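Long-range contacts in uncharacterized CBS domain-containing proteins (Corynebacterium glutamicum, PDB 2P3H), which is of unknown function but belongs to a family of CBS-domain membrane proteins, its transporter-associated (CorC_HlyC) domain possibly binding flavin adenine dinucleotide: residues I16-L22 and Y38-L44; D57-L63 and R79-V85. All blocks are in the same frame, centred on the assembly; numbering follows the deposited sequence. Where two conformers were deposited one is given.

Both interactions lie in the CorC_HlyC (transporter-associated) domain, where an antiparallel sheet carries helices 22-29 and 41-49 on one face. Interaction 1 ties the turn after strand 13-17 to the start of helix 41-49. Interaction 2 pairs strand 58-62, an outermost strand of the sheet, with strand 80-89. They follow one another along the chain, with helix 41-49 leading on to strand 58-62. Their centres are about 13 Å apart. They meet in the core, where Leu-44 CG of interaction 1 packs 3.7 Å from Ile-61 CD1 of interaction 2. The chain holds no ligand, so neither contact can be tied to a flavin site.

Interaction 1 (I16-L22 and Y38-L44); sequences IDGDTPL and YETISGL
Gly-18 O takes two hydrogen bonds from Ser-42. Ser-42 OG donates at 2.7 Å to Gly-18 O, and Ser-42 N gives a longer bond, bent to 138° at the hydrogen. The hydroxyl is set beside its own backbone N (chi1 -71°), which lets both donors meet one carbonyl. Ile-41 N donates to Thr-20 O at 2.9 Å. Leu-22 N donates to Glu-39 O in return, and the two bonds bridge Pro-21 with Thr-40. Both sit at N-cap positions, Pro-21 before helix 22-29 and Thr-40 before helix 41-49; Thr-40 OG1 accepts from Gly-43 N, a capping bond. The turn Asp-17 to Thr-20 is type I, and Thr-20 OG1 donates to Asp-17 O at 2.7 Å.

The apolar contacts centre on Leu-22 and Ile-41. Leu-22 CD1 comes to the edge of the Tyr-38 ring, near its plane, 3.4 Å from Tyr-38 CD1. Its other methyl, CD2, lies 3.9 Å from Leu-44 CD2 and also faces Ile-41. Ile-41 CG2 sits over the turn, 3.3 Å from Gly-18 O. Ile-16 CD1 meets that same methyl at 3.8 Å, the two side chains crossing at about a right angle.

Ile-16 and Ile-41 both pack on Leu-96 of strand 92-100, and Ile-41 so joins the start of helix 41-49 to the sheet. Val-25 touches Ile-16 and Thr-20, packing helix 22-29 against the end of strand 13-17 and the turn after it.

Interaction 2 (D57-L63 and R79-V85); sequences DVIEIPL and RILRITV
Asp-57 O accepts from Val-85 N at 3.0 Å and opens an antiparallel ladder. The Asp-57 carboxylate turns to Lys-54 N. Val-58 sits opposite Thr-84 in a non-hydrogen-bonded pair. Its CG1, anti to the backbone N (chi1 177°), lies 3.5 Å from Arg-82 CG. Ile-59 and Ile-83 exchange two backbone bonds, and Ile-59 N to Ile-83 O is 2.7 Å.

Glu-60 pairs with Arg-82, and their side chains run side by side. Arg-82 grips Glu-60 OE2 side-on in a salt bridge, with NE at 2.7 Å and NH2 at 3.1 Å from that one oxygen. The oxygen lies in the guanidinium plane, but both nitrogens stand out of the carboxylate plane on the same face; the two planes are 32° apart. The Glu-60 CB also rests 3.6 Å from Ile-80 CG2.

Ile-61 and Leu-81 exchange two more bonds, while Ile-61 CD1 packs on Ile-83 CD1 at 3.9 Å. Pro-62 lies alongside Ile-80, with CB 4.0 Å from Ile-80 CD1. Leu-63 N donates to Arg-79 O, and a water links Leu-63 O to Arg-79 N.

The two faces of the ladder differ in chemistry. Ile-59, Ile-61, Leu-81 and Ile-83 are buried toward the helices. The other face is mixed: Val-58, Pro-62 and Ile-80 stand there with Thr-84 and the Glu-60/Arg-82 pair, whose charges would largely offset each other.

Interaction 1 (I16-L22 and Y38-L44)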
loop_
_atom_site.group_PDB
_atom_site.type_symbol
_atom_site.label_atom_id
_atom_site.label_comp_id
_atom_site.label_asym_id
_atom_site.label_seq_id
_atom_site.Cartn_x
_atom_site.Cartn_y
_atom_site.Cartn_z
ATOM N N ILE A 16 7.470 -3.795 4.946
ATOM C CA ILE A 16 6.485 -4.822 5.312
ATOM C C ILE A 16 6.675 -6.091 4.499
ATOM O O ILE A 16 7.267 -6.068 3.413
ATOM C CB ILE A 16 5.008 -4.317 5.197
ATOM C CG1 ILE A 16 4.566 -4.237 3.725
ATOM C CG2 ILE A 16 4.838 -2.928 5.882
ATOM C CD1 ILE A 16 3.066 -3.867 3.543
ATOM N N ASP A 17 6.170 -7.200 5.028
ATOM C CA ASP A 17 6.150 -8.470 4.301
ATOM C C ASP A 17 5.153 -8.472 3.148
ATOM O O ASP A 17 4.140 -7.764 3.169
ATOM C CB ASP A 17 5.819 -9.610 5.258
ATOM C CG ASP A 17 6.925 -9.863 6.250
ATOM O OD1 ASP A 17 8.029 -9.316 6.064
ATOM O OD2 ASP A 17 6.693 -10.610 7.221
ATOM N N GLY A 18 5.430 -9.309 2.159
ATOM C CA GLY A 18 4.596 -9.369 0.959
ATOM C C GLY A 18 3.206 -9.910 1.216
ATOM O O GLY A 18 2.288 -9.629 0.437
ATOM N N ASP A 19 3.044 -10.673 2.298
ATOM C CA ASP A 19 1.760 -11.294 2.630
ATOM C C ASP A 19 1.033 -10.587 3.770
ATOM O O ASP A 19 0.093 -11.122 4.367
ATOM C CB ASP A 19 1.951 -12.780 2.935
ATOM C CG ASP A 19 2.707 -13.023 4.228
ATOM O OD1 ASP A 19 3.232 -12.063 4.837
ATOM O OD2 ASP A 19 2.766 -14.198 4.642
ATOM N N THR A 20 1.435 -9.352 4.044
ATOM C CA THR A 20 0.791 -8.584 5.107
ATOM C C THR A 20 -0.703 -8.377 4.827
ATOM O O THR A 20 -1.063 -7.891 3.759
ATOM C CB THR A 20 1.467 -7.213 5.266
ATOM O OG1 THR A 20 2.872 -7.395 5.526
ATOM C CG2 THR A 20 0.841 -6.446 6.435
ATOM N N PRO A 21 -1.564 -8.741 5.785
ATOM C CA PRO A 21 -3.002 -8.535 5.602
ATOM C C PRO A 21 -3.314 -7.066 5.398
ATOM O O PRO A 21 -2.702 -6.203 6.050
ATOM C CB PRO A 21 -3.582 -9.036 6.925
ATOM C CG PRO A 21 -2.557 -10.117 7.386
ATOM C CD PRO A 21 -1.268 -9.435 7.067
ATOM N N LEU A 22 -4.237 -6.769 4.489
ATOM C CA LEU A 22 -4.574 -5.384 4.209
ATOM C C LEU A 22 -5.107 -4.621 5.407
ATOM O O LEU A 22 -4.777 -3.449 5.580
ATOM C CB LEU A 22 -5.572 -5.290 3.042
ATOM C CG LEU A 22 -4.865 -5.536 1.712
ATOM C CD1 LEU A 22 -5.875 -5.735 0.597
ATOM C CD2 LEU A 22 -3.889 -4.393 1.365
ATOM N N TYR A 38 -8.967 -9.656 -3.095
ATOM C CA TYR A 38 -7.635 -9.871 -2.519
ATOM C C TYR A 38 -7.689 -9.533 -1.040
ATOM O O TYR A 38 -8.616 -8.826 -0.603
ATOM C CB TYR A 38 -6.569 -9.006 -3.230
ATOM C CG TYR A 38 -7.020 -7.582 -3.483
ATOM C CD1 TYR A 38 -7.050 -6.657 -2.447
ATOM C CD2 TYR A 38 -7.456 -7.174 -4.755
ATOM C CE1 TYR A 38 -7.492 -5.344 -2.660
ATOM C CE2 TYR A 38 -7.894 -5.853 -4.983
ATOM C CZ TYR A 38 -7.909 -4.952 -3.919
ATOM O OH TYR A 38 -8.325 -3.649 -4.098
ATOM N N GLU A 39 -6.716 -10.029 -0.274
ATOM C CA GLU A 39 -6.704 -9.780 1.170
ATOM C C GLU A 39 -5.328 -9.395 1.717
ATOM O O GLU A 39 -5.221 -8.961 2.869
ATOM C CB GLU A 39 -7.299 -10.968 1.947
ATOM C CG GLU A 39 -6.459 -12.226 1.912
ATOM C CD GLU A 39 -7.075 -13.383 2.683
ATOM O OE1 GLU A 39 -8.297 -13.613 2.564
ATOM O OE2 GLU A 39 -6.316 -14.073 3.398
ATOM N N THR A 40 -4.287 -9.503 0.895
ATOM C CA THR A 40 -2.939 -9.094 1.308
ATOM C C THR A 40 -2.421 -7.962 0.456
ATOM O O THR A 40 -2.926 -7.717 -0.650
ATOM C CB THR A 40 -1.869 -10.232 1.245
ATOM O OG1 THR A 40 -1.565 -10.566 -0.117
ATOM C CG2 THR A 40 -2.299 -11.477 2.018
ATOM N N ILE A 41 -1.384 -7.305 0.964
ATOM C CA ILE A 41 -0.749 -6.215 0.208
ATOM C C ILE A 41 -0.341 -6.665 -1.213
ATOM O O ILE A 41 -0.613 -5.950 -2.190
ATOM C CB ILE A 41 0.406 -5.541 1.014
ATOM C CG1 ILE A 41 0.900 -4.286 0.290
ATOM C CG2 ILE A 41 1.570 -6.495 1.233
ATOM C CD1 ILE A 41 -0.237 -3.197 0.015
ATOM N N SER A 42 0.263 -7.851 -1.350
ATOM C CA SER A 42 0.662 -8.302 -2.701
ATOM C C SER A 42 -0.524 -8.550 -3.611
ATOM O O SER A 42 -0.470 -8.271 -4.812
ATOM C CB SER A 42 1.579 -9.526 -2.636
ATOM O OG SER A 42 2.834 -9.119 -2.135
ATOM N N GLY A 43 -1.606 -9.073 -3.036
ATOM C CA GLY A 43 -2.822 -9.312 -3.808
ATOM C C GLY A 43 -3.324 -8.001 -4.402
ATOM O O GLY A 43 -3.759 -7.957 -5.572
ATOM N N LEU A 44 -3.290 -6.944 -3.592
ATOM C CA LEU A 44 -3.689 -5.600 -4.058
ATOM C C LEU A 44 -2.783 -5.142 -5.206
ATOM O O LEU A 44 -3.251 -4.637 -6.228
ATOM C CB LEU A 44 -3.626 -4.602 -2.892
ATOM C CG LEU A 44 -3.727 -3.101 -3.204
ATOM C CD1 LEU A 44 -5.096 -2.740 -3.812
ATOM C CD2 LEU A 44 -3.465 -2.310 -1.949
#

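Interaction 2 (D57-L63 and R79-V85)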
loop_
_atom_site.group_PDB
_atom_site.type_symbol
_atom_site.label_atom_id
_atom_site.label_comp_id
_atom_site.label_asym_id
_atom_site.label_seq_id
_atom_site.Cartn_x
_atom_site.Cartn_y
_atom_site.Cartn_z
ATOM N N ASP A 57 10.150 -2.353 -9.005
ATOM C CA ASP A 57 8.879 -1.760 -9.480
ATOM C C ASP A 57 8.286 -0.836 -8.420
ATOM O O ASP A 57 8.325 -1.151 -7.239
ATOM C CB ASP A 57 7.838 -2.852 -9.815
ATOM C CG ASP A 57 8.118 -3.553 -11.138
ATOM O OD1 ASP A 57 9.108 -3.182 -11.824
ATOM O OD2 ASP A 57 7.340 -4.462 -11.496
ATOM N N VAL A 58 7.748 0.298 -8.848
ATOM C CA VAL A 58 7.119 1.246 -7.924
ATOM C C VAL A 58 5.668 1.385 -8.324
ATOM O O VAL A 58 5.341 1.628 -9.486
ATOM C CB VAL A 58 7.793 2.628 -7.963
ATOM C CG1 VAL A 58 7.062 3.625 -7.025
ATOM C CG2 VAL A 58 9.279 2.500 -7.608
ATOM N N ILE A 59 4.784 1.201 -7.358
ATOM C CA ILE A 59 3.367 1.240 -7.663
ATOM C C ILE A 59 2.786 2.268 -6.711
ATOM O O ILE A 59 3.037 2.206 -5.528
ATOM C CB ILE A 59 2.694 -0.126 -7.411
ATOM C CG1 ILE A 59 3.217 -1.172 -8.407
ATOM C CG2 ILE A 59 1.177 -0.031 -7.534
ATOM C CD1 ILE A 59 4.347 -1.983 -7.844
ATOM N N GLU A 60 2.014 3.199 -7.241
ATOM C CA GLU A 60 1.390 4.207 -6.394
ATOM C C GLU A 60 -0.133 4.011 -6.329
ATOM O O GLU A 60 -0.796 3.933 -7.340
ATOM C CB GLU A 60 1.810 5.620 -6.840
ATOM C CG GLU A 60 3.355 5.851 -6.562
ATOM C CD GLU A 60 3.898 7.232 -6.937
ATOM O OE1 GLU A 60 3.098 8.121 -7.390
ATOM O OE2 GLU A 60 5.153 7.428 -6.772
ATOM N N ILE A 61 -0.671 3.897 -5.119
ATOM C CA ILE A 61 -2.101 3.612 -4.912
ATOM C C ILE A 61 -2.744 4.750 -4.088
ATOM O O ILE A 61 -2.273 5.089 -2.984
ATOM C CB ILE A 61 -2.299 2.238 -4.178
ATOM C CG1 ILE A 61 -1.575 1.145 -5.001
ATOM C CG2 ILE A 61 -3.802 1.932 -3.917
ATOM C CD1 ILE A 61 -1.863 -0.276 -4.675
ATOM N N PRO A 62 -3.827 5.323 -4.611
ATOM C CA PRO A 62 -4.584 6.341 -3.860
ATOM C C PRO A 62 -5.284 5.728 -2.657
ATOM O O PRO A 62 -5.822 4.611 -2.751
ATOM C CB PRO A 62 -5.637 6.824 -4.869
ATOM C CG PRO A 62 -5.137 6.373 -6.218
ATOM C CD PRO A 62 -4.390 5.085 -5.955
ATOM N N LEU A 63 -5.276 6.474 -1.563
ATOM C CA LEU A 63 -5.865 6.053 -0.284
ATOM C C LEU A 63 -7.284 6.636 -0.205
ATOM O O LEU A 63 -7.577 7.664 -0.830
ATOM C CB LEU A 63 -5.008 6.575 0.852
ATOM C CG LEU A 63 -3.632 5.898 0.788
ATOM C CD1 LEU A 63 -2.665 6.589 1.691
ATOM C CD2 LEU A 63 -3.789 4.431 1.140
ATOM N N ARG A 79 -4.481 11.396 -0.867
ATOM C CA ARG A 79 -3.196 10.921 -0.364
ATOM C C ARG A 79 -2.779 9.681 -1.141
ATOM O O ARG A 79 -3.616 8.872 -1.548
ATOM C CB ARG A 79 -3.258 10.597 1.123
ATOM C CG ARG A 79 -1.910 10.741 1.806
ATOM C CD ARG A 79 -1.612 12.201 2.200
ATOM N NE ARG A 79 -0.228 12.352 2.659
ATOM C CZ ARG A 79 0.170 12.305 3.930
ATOM N NH1 ARG A 79 1.462 12.440 4.212
ATOM N NH2 ARG A 79 -0.702 12.138 4.920
ATOM N N ILE A 80 -1.478 9.541 -1.363
ATOM C CA ILE A 80 -0.939 8.427 -2.178
ATOM C C ILE A 80 0.008 7.584 -1.346
ATOM O O ILE A 80 0.866 8.138 -0.656
ATOM C CB ILE A 80 -0.169 8.949 -3.415
ATOM C CG1 ILE A 80 -1.077 9.826 -4.283
ATOM C CG2 ILE A 80 0.397 7.778 -4.268
ATOM C CD1 ILE A 80 -2.282 9.083 -4.838
ATOM N N LEU A 81 -0.152 6.267 -1.436
ATOM C CA LEU A 81 0.795 5.314 -0.872
ATOM C C LEU A 81 1.718 4.833 -2.000
ATOM O O LEU A 81 1.264 4.218 -2.969
ATOM C CB LEU A 81 0.034 4.142 -0.229
ATOM C CG LEU A 81 0.909 3.059 0.440
ATOM C CD1 LEU A 81 1.600 3.656 1.679
ATOM C CD2 LEU A 81 0.050 1.875 0.844
ATOM N N ARG A 82 3.013 5.129 -1.882
ATOM C CA ARG A 82 3.983 4.576 -2.829
ATOM C C ARG A 82 4.538 3.269 -2.281
ATOM O O ARG A 82 4.980 3.221 -1.105
ATOM C CB ARG A 82 5.119 5.569 -3.051
ATOM C CG ARG A 82 6.236 5.009 -3.944
ATOM C CD ARG A 82 7.410 6.016 -3.991
ATOM N NE ARG A 82 7.041 7.162 -4.808
ATOM C CZ ARG A 82 7.625 8.363 -4.753
ATOM N NH1 ARG A 82 8.622 8.591 -3.880
ATOM N NH2 ARG A 82 7.201 9.347 -5.559
ATOM N N ILE A 83 4.471 2.207 -3.095
ATOM C CA ILE A 83 4.977 0.888 -2.725
ATOM C C ILE A 83 6.073 0.507 -3.718
ATOM O O ILE A 83 5.871 0.570 -4.929
ATOM C CB ILE A 83 3.860 -0.186 -2.728
ATOM C CG1 ILE A 83 2.709 0.291 -1.840
ATOM C CG2 ILE A 83 4.398 -1.579 -2.306
ATOM C CD1 ILE A 83 1.359 0.130 -2.450
ATOM N N THR A 84 7.233 0.150 -3.183
ATOM C CA THR A 84 8.366 -0.295 -3.994
ATOM C C THR A 84 8.655 -1.742 -3.641
ATOM O O THR A 84 8.803 -2.091 -2.458
ATOM C CB THR A 84 9.629 0.556 -3.713
ATOM O OG1 THR A 84 9.329 1.944 -3.854
ATOM C CG2 THR A 84 10.765 0.154 -4.670
ATOM N N VAL A 85 8.726 -2.594 -4.671
ATOM C CA VAL A 85 8.978 -4.012 -4.478
ATOM C C VAL A 85 10.476 -4.162 -4.229
ATOM O O VAL A 85 11.281 -3.836 -5.113
ATOM C CB VAL A 85 8.572 -4.815 -5.719
ATOM C CG1 VAL A 85 8.914 -6.282 -5.497
ATOM C CG2 VAL A 85 7.064 -4.597 -6.040
HETATM O O HOH W 1 -6.872 10.284 -0.013
#